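Local coordinates for protein BAG family molecular chaperone regulator 4 (Arabidopsis thaliana, PDB 4HWH) that binds the ATPase domain of HSP70 chaperones through its BAG domain, acting as a co-chaperone that probably regulates programmed cell death and stress responses, at residues A6-V10 with K52-I56; E13-L17 with L45-Q49. All coordinates share one frame; numbering follows the deposited sequence.

Interaction 1: residues A6-V10 with K52-I56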
loop_
_atom_site.group_PDB
_atom_site.type_symbol
_atom_site.label_atom_id
_atom_site.label_comp_id
_atom_site.label_asym_id
_atom_site.label_seq_id
_atom_site.Cartn_x
_atom_site.Cartn_y
_atom_site.Cartn_z
ATOM N N ALA A 6 -13.111 -11.494 1.628
ATOM C CA ALA A 6 -12.945 -10.056 1.471
ATOM C C ALA A 6 -11.558 -9.596 1.912
ATOM O O ALA A 6 -10.934 -8.770 1.253
ATOM C CB ALA A 6 -14.028 -9.309 2.241
ATOM N N VAL A 7 -11.081 -10.129 3.033
ATOM C CA VAL A 7 -9.754 -9.778 3.523
ATOM C C VAL A 7 -8.689 -10.308 2.571
ATOM O O VAL A 7 -7.726 -9.612 2.253
ATOM C CB VAL A 7 -9.502 -10.320 4.943
ATOM C CG1 VAL A 7 -8.099 -9.956 5.403
ATOM C CG2 VAL A 7 -10.535 -9.768 5.909
ATOM N N ASN A 8 -8.871 -11.543 2.117
ATOM C CA ASN A 8 -7.963 -12.140 1.144
ATOM C C ASN A 8 -7.893 -11.312 -0.132
ATOM O O ASN A 8 -6.825 -11.158 -0.725
ATOM C CB ASN A 8 -8.395 -13.570 0.813
ATOM C CG ASN A 8 -8.239 -14.514 1.989
ATOM O OD1 ASN A 8 -7.518 -14.221 2.942
ATOM N ND2 ASN A 8 -8.915 -15.656 1.925
ATOM N N ALA A 9 -9.039 -10.782 -0.549
ATOM C CA ALA A 9 -9.107 -9.924 -1.727
ATOM C C ALA A 9 -8.261 -8.673 -1.535
ATOM O O ALA A 9 -7.543 -8.248 -2.439
ATOM C CB ALA A 9 -10.548 -9.547 -2.029
ATOM N N VAL A 10 -8.354 -8.075 -0.354
ATOM C CA VAL A 10 -7.546 -6.904 -0.051
ATOM C C VAL A 10 -6.065 -7.268 -0.037
ATOM O O VAL A 10 -5.237 -6.556 -0.607
ATOM C CB VAL A 10 -7.929 -6.286 1.298
ATOM C CG1 VAL A 10 -6.881 -5.270 1.725
ATOM C CG2 VAL A 10 -9.295 -5.638 1.200
ATOM N N LYS A 52 -11.628 -0.342 2.406
ATOM C CA LYS A 52 -12.246 -1.639 2.172
ATOM C C LYS A 52 -12.211 -2.477 3.449
ATOM O O LYS A 52 -13.223 -3.040 3.855
ATOM C CB LYS A 52 -11.552 -2.370 1.020
ATOM C CG LYS A 52 -12.233 -3.674 0.622
ATOM C CD LYS A 52 -11.784 -4.151 -0.754
ATOM C CE LYS A 52 -12.543 -5.405 -1.178
ATOM N NZ LYS A 52 -12.102 -5.924 -2.506
ATOM N N LEU A 53 -11.045 -2.542 4.087
ATOM C CA LEU A 53 -10.911 -3.262 5.350
ATOM C C LEU A 53 -11.834 -2.686 6.423
ATOM O O LEU A 53 -12.415 -3.432 7.210
ATOM C CB LEU A 53 -9.458 -3.249 5.840
ATOM C CG LEU A 53 -8.429 -4.068 5.052
ATOM C CD1 LEU A 53 -7.013 -3.715 5.485
ATOM C CD2 LEU A 53 -8.678 -5.562 5.211
ATOM N N ASP A 54 -11.961 -1.360 6.458
ATOM C CA ASP A 54 -12.815 -0.698 7.444
ATOM C C ASP A 54 -14.256 -1.191 7.365
ATOM O O ASP A 54 -14.963 -1.232 8.370
ATOM C CB ASP A 54 -12.801 0.822 7.252
ATOM C CG ASP A 54 -11.515 1.462 7.724
ATOM O OD1 ASP A 54 -10.774 0.823 8.501
ATOM O OD2 ASP A 54 -11.249 2.614 7.316
ATOM N N GLY A 55 -14.688 -1.553 6.161
ATOM C CA GLY A 55 -16.060 -1.970 5.939
ATOM C C GLY A 55 -16.286 -3.461 6.107
ATOM O O GLY A 55 -17.416 -3.936 6.008
ATOM N N ILE A 56 -15.212 -4.202 6.357
ATOM C CA ILE A 56 -15.320 -5.643 6.556
ATOM C C ILE A 56 -15.625 -5.979 8.010
ATOM O O ILE A 56 -14.790 -5.783 8.892
ATOM C CB ILE A 56 -14.035 -6.381 6.141
ATOM C CG1 ILE A 56 -13.781 -6.223 4.642
ATOM C CG2 ILE A 56 -14.138 -7.856 6.496
ATOM C CD1 ILE A 56 -12.458 -6.802 4.189
#
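A chi1 of 168° places V10 CG1 opposite the backbone N and sets the isopropyl group astride two residues of the facing segment, one methyl for each. CG1 reaches the branch of L53, 3.9 Å from L53 CG, while CG2, beside the backbone N, meets the stem of K52. That stem runs fully extended, and K52 CG lies anti to the backbone N (chi1 -174°); the valine and lysine side chains pass one another in opposite directions. Their closest atoms, V10 CG2 and K52 CD, are 3.5 Å apart, a tight fit for two carbons. The extended chain carries the ammonium onward past the valine, to 4.0 Å between K52 NZ and A9 CB. Cutting V10 back to an alanine would remove both methyls, which is likely to leave the K52 methylenes without their partner and L53 less closely packed, opening a gap between the helices. One turn away, I56 sends CD1 against helix 3-29, 3.5 Å from A6 CB and 3.9 Å from V7 CG2. No hydrogen bond crosses here; methyl and methylene groups do the work. I56 follows the last turn of helix 36-54, so the contact joins the end of that helix to the beginning of helix 3-29. Helix 63-86 completes the three-helix bundle, with Q65 packing on V7, and E69, V70 and I73 packing on L53, while R66 is hydrogen-bonded to I56 O.

Interaction 2: residues E13-L17 with L45-Q49; sequences EVDKL and LLMRQ
L17 lays its two methyls over the neighbouring side chains of L45 and L46. Its CD1 meets L46 CD2 at 3.8 Å, the two side chains running past each other in opposite senses, whereas CD2 rests on L45 CB, also at 3.8 Å, where the leucines cross at about a right angle. One branched side chain thus spans two neighbouring residues, and its CD1 also comes to 4.2 Å from Q49 CG. V14 adds CG2, which lies alongside the start of the glutamine, 4.1 Å from Q49 CB. Beyond it the amide of Q49, carried back by a bend at chi2, lies against the aliphatic part of E13: NE2 of Q49 is 3.3 Å from E13 CG, and the amide carbon CD of Q49 is 3.7 Å from E13 CB. The glutamate also bends at chi2 (54°), which leads its carboxylate away from the facing helix, and the carboxylate and amide planes stand 47° apart. The helix segments run antiparallel, at 161°, with axes 10.4 Å apart. V14 also packs on E69, R72 and L76 of helix 63-86, placing the inner side of this contact within the three-helix bundle. The leucines and valine make an apolar strip, bordered by a polar pair in which the amide of Q49 packs against the aliphatic CB and CG of E13, with no hydrogen bond across the segments. E13 and L17 also belong to a pocket holding malonic acid, most likely picked up from the crystallisation solution, so E13's carbon portion serves the helix contact while its carboxylate lies close to that molecule.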
loop_
_atom_site.group_PDB
_atom_site.type_symbol
_atom_site.label_atom_id
_atom_site.label_comp_id
_atom_site.label_asym_id
_atom_site.label_seq_id
_atom_site.Cartn_x
_atom_site.Cartn_y
_atom_site.Cartn_z
ATOM N N GLU A 13 -4.496 -7.322 -3.309
ATOM C CA GLU A 13 -4.302 -5.999 -3.878
ATOM C C GLU A 13 -3.123 -5.302 -3.207
ATOM O O GLU A 13 -2.327 -4.629 -3.861
ATOM C CB GLU A 13 -5.571 -5.161 -3.737
ATOM C CG GLU A 13 -5.599 -3.977 -4.672
ATOM C CD GLU A 13 -5.383 -4.392 -6.114
ATOM O OE1 GLU A 13 -5.885 -5.469 -6.505
ATOM O OE2 GLU A 13 -4.711 -3.643 -6.852
ATOM N N VAL A 14 -3.009 -5.476 -1.896
ATOM C CA VAL A 14 -1.894 -4.900 -1.161
ATOM C C VAL A 14 -0.569 -5.525 -1.606
ATOM O O VAL A 14 0.457 -4.846 -1.658
ATOM C CB VAL A 14 -2.094 -5.036 0.361
ATOM C CG1 VAL A 14 -0.892 -4.487 1.107
ATOM C CG2 VAL A 14 -3.363 -4.300 0.784
ATOM N N ASP A 15 -0.594 -6.813 -1.942
ATOM C CA ASP A 15 0.586 -7.472 -2.496
ATOM C C ASP A 15 1.052 -6.754 -3.758
ATOM O O ASP A 15 2.237 -6.464 -3.921
ATOM C CB ASP A 15 0.304 -8.943 -2.822
ATOM C CG ASP A 15 0.279 -9.822 -1.587
ATOM O OD1 ASP A 15 0.722 -9.365 -0.514
ATOM O OD2 ASP A 15 -0.177 -10.981 -1.693
ATOM N N LYS A 16 0.115 -6.471 -4.656
ATOM C CA LYS A 16 0.445 -5.759 -5.883
ATOM C C LYS A 16 1.038 -4.392 -5.567
ATOM O O LYS A 16 2.018 -3.968 -6.181
ATOM C CB LYS A 16 -0.796 -5.608 -6.765
ATOM C CG LYS A 16 -1.208 -6.893 -7.477
ATOM C CD LYS A 16 -2.508 -6.700 -8.255
ATOM C CE LYS A 16 -2.995 -8.009 -8.852
ATOM N NZ LYS A 16 -4.271 -7.831 -9.597
ATOM N N LEU A 17 0.437 -3.698 -4.607
ATOM C CA LEU A 17 0.929 -2.384 -4.220
ATOM C C LEU A 17 2.301 -2.480 -3.562
ATOM O O LEU A 17 3.161 -1.627 -3.771
ATOM C CB LEU A 17 -0.081 -1.683 -3.308
ATOM C CG LEU A 17 -1.366 -1.279 -4.045
ATOM C CD1 LEU A 17 -2.484 -0.892 -3.071
ATOM C CD2 LEU A 17 -1.078 -0.146 -5.023
ATOM N N LEU A 45 -4.102 4.461 -3.457
ATOM C CA LEU A 45 -4.618 3.111 -3.621
ATOM C C LEU A 45 -4.512 2.328 -2.318
ATOM O O LEU A 45 -5.359 1.492 -2.018
ATOM C CB LEU A 45 -3.912 2.388 -4.766
ATOM C CG LEU A 45 -4.235 2.955 -6.154
ATOM C CD1 LEU A 45 -3.394 2.270 -7.220
ATOM C CD2 LEU A 45 -5.724 2.811 -6.462
ATOM N N LEU A 46 -3.472 2.611 -1.543
ATOM C CA LEU A 46 -3.340 2.018 -0.218
ATOM C C LEU A 46 -4.477 2.476 0.692
ATOM O O LEU A 46 -5.028 1.685 1.452
ATOM C CB LEU A 46 -1.985 2.368 0.392
ATOM C CG LEU A 46 -0.794 1.638 -0.233
ATOM C CD1 LEU A 46 0.518 2.285 0.188
ATOM C CD2 LEU A 46 -0.813 0.159 0.142
ATOM N N MET A 47 -4.830 3.755 0.607
ATOM C CA MET A 47 -5.933 4.293 1.402
ATOM C C MET A 47 -7.267 3.644 1.033
ATOM O O MET A 47 -8.108 3.394 1.895
ATOM C CB MET A 47 -6.011 5.816 1.250
ATOM C CG MET A 47 -4.837 6.545 1.897
ATOM S SD MET A 47 -4.987 8.342 1.850
ATOM C CE MET A 47 -3.386 8.839 2.484
ATOM N N ARG A 48 -7.453 3.360 -0.251
ATOM C CA ARG A 48 -8.670 2.702 -0.708
ATOM C C ARG A 48 -8.770 1.295 -0.126
ATOM O O ARG A 48 -9.856 0.834 0.229
ATOM C CB ARG A 48 -8.705 2.652 -2.237
ATOM C CG ARG A 48 -8.913 4.008 -2.893
ATOM C CD ARG A 48 -10.386 4.383 -2.911
ATOM N NE ARG A 48 -11.171 3.419 -3.674
ATOM C CZ ARG A 48 -12.496 3.325 -3.628
ATOM N NH1 ARG A 48 -13.120 2.410 -4.358
ATOM N NH2 ARG A 48 -13.195 4.138 -2.849
ATOM N N GLN A 49 -7.633 0.610 -0.028
ATOM C CA GLN A 49 -7.622 -0.723 0.557
ATOM C C GLN A 49 -7.940 -0.653 2.046
ATOM O O GLN A 49 -8.598 -1.540 2.587
ATOM C CB GLN A 49 -6.293 -1.441 0.292
ATOM C CG GLN A 49 -6.104 -1.825 -1.172
ATOM C CD GLN A 49 -7.274 -2.627 -1.724
ATOM O OE1 GLN A 49 -7.703 -3.619 -1.131
ATOM N NE2 GLN A 49 -7.791 -2.203 -2.870
#

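From the N terminus, helix 3-29 supplies first 6-10 and then 13-17; the chain reverses, and helix 36-54 returns 45-49 before 52-56. Interaction 2 closes the inner loop, with 27 residues between its segments, and interaction 1 the outer one, with 41, so interaction 2 nests within interaction 1 without crossing. This order is what an antiparallel helical hairpin demands. The contacts are centred about 11 Å apart and meet where V10 CG1 lies 3.4 Å from Q49 OE1. The centre of interaction 2 lies about 4 Å from the centre of the chain's fold, and that of interaction 1 about 13 Å from it, toward one end of the bundle, where the polypeptide leaves the hairpin for helix 63-86.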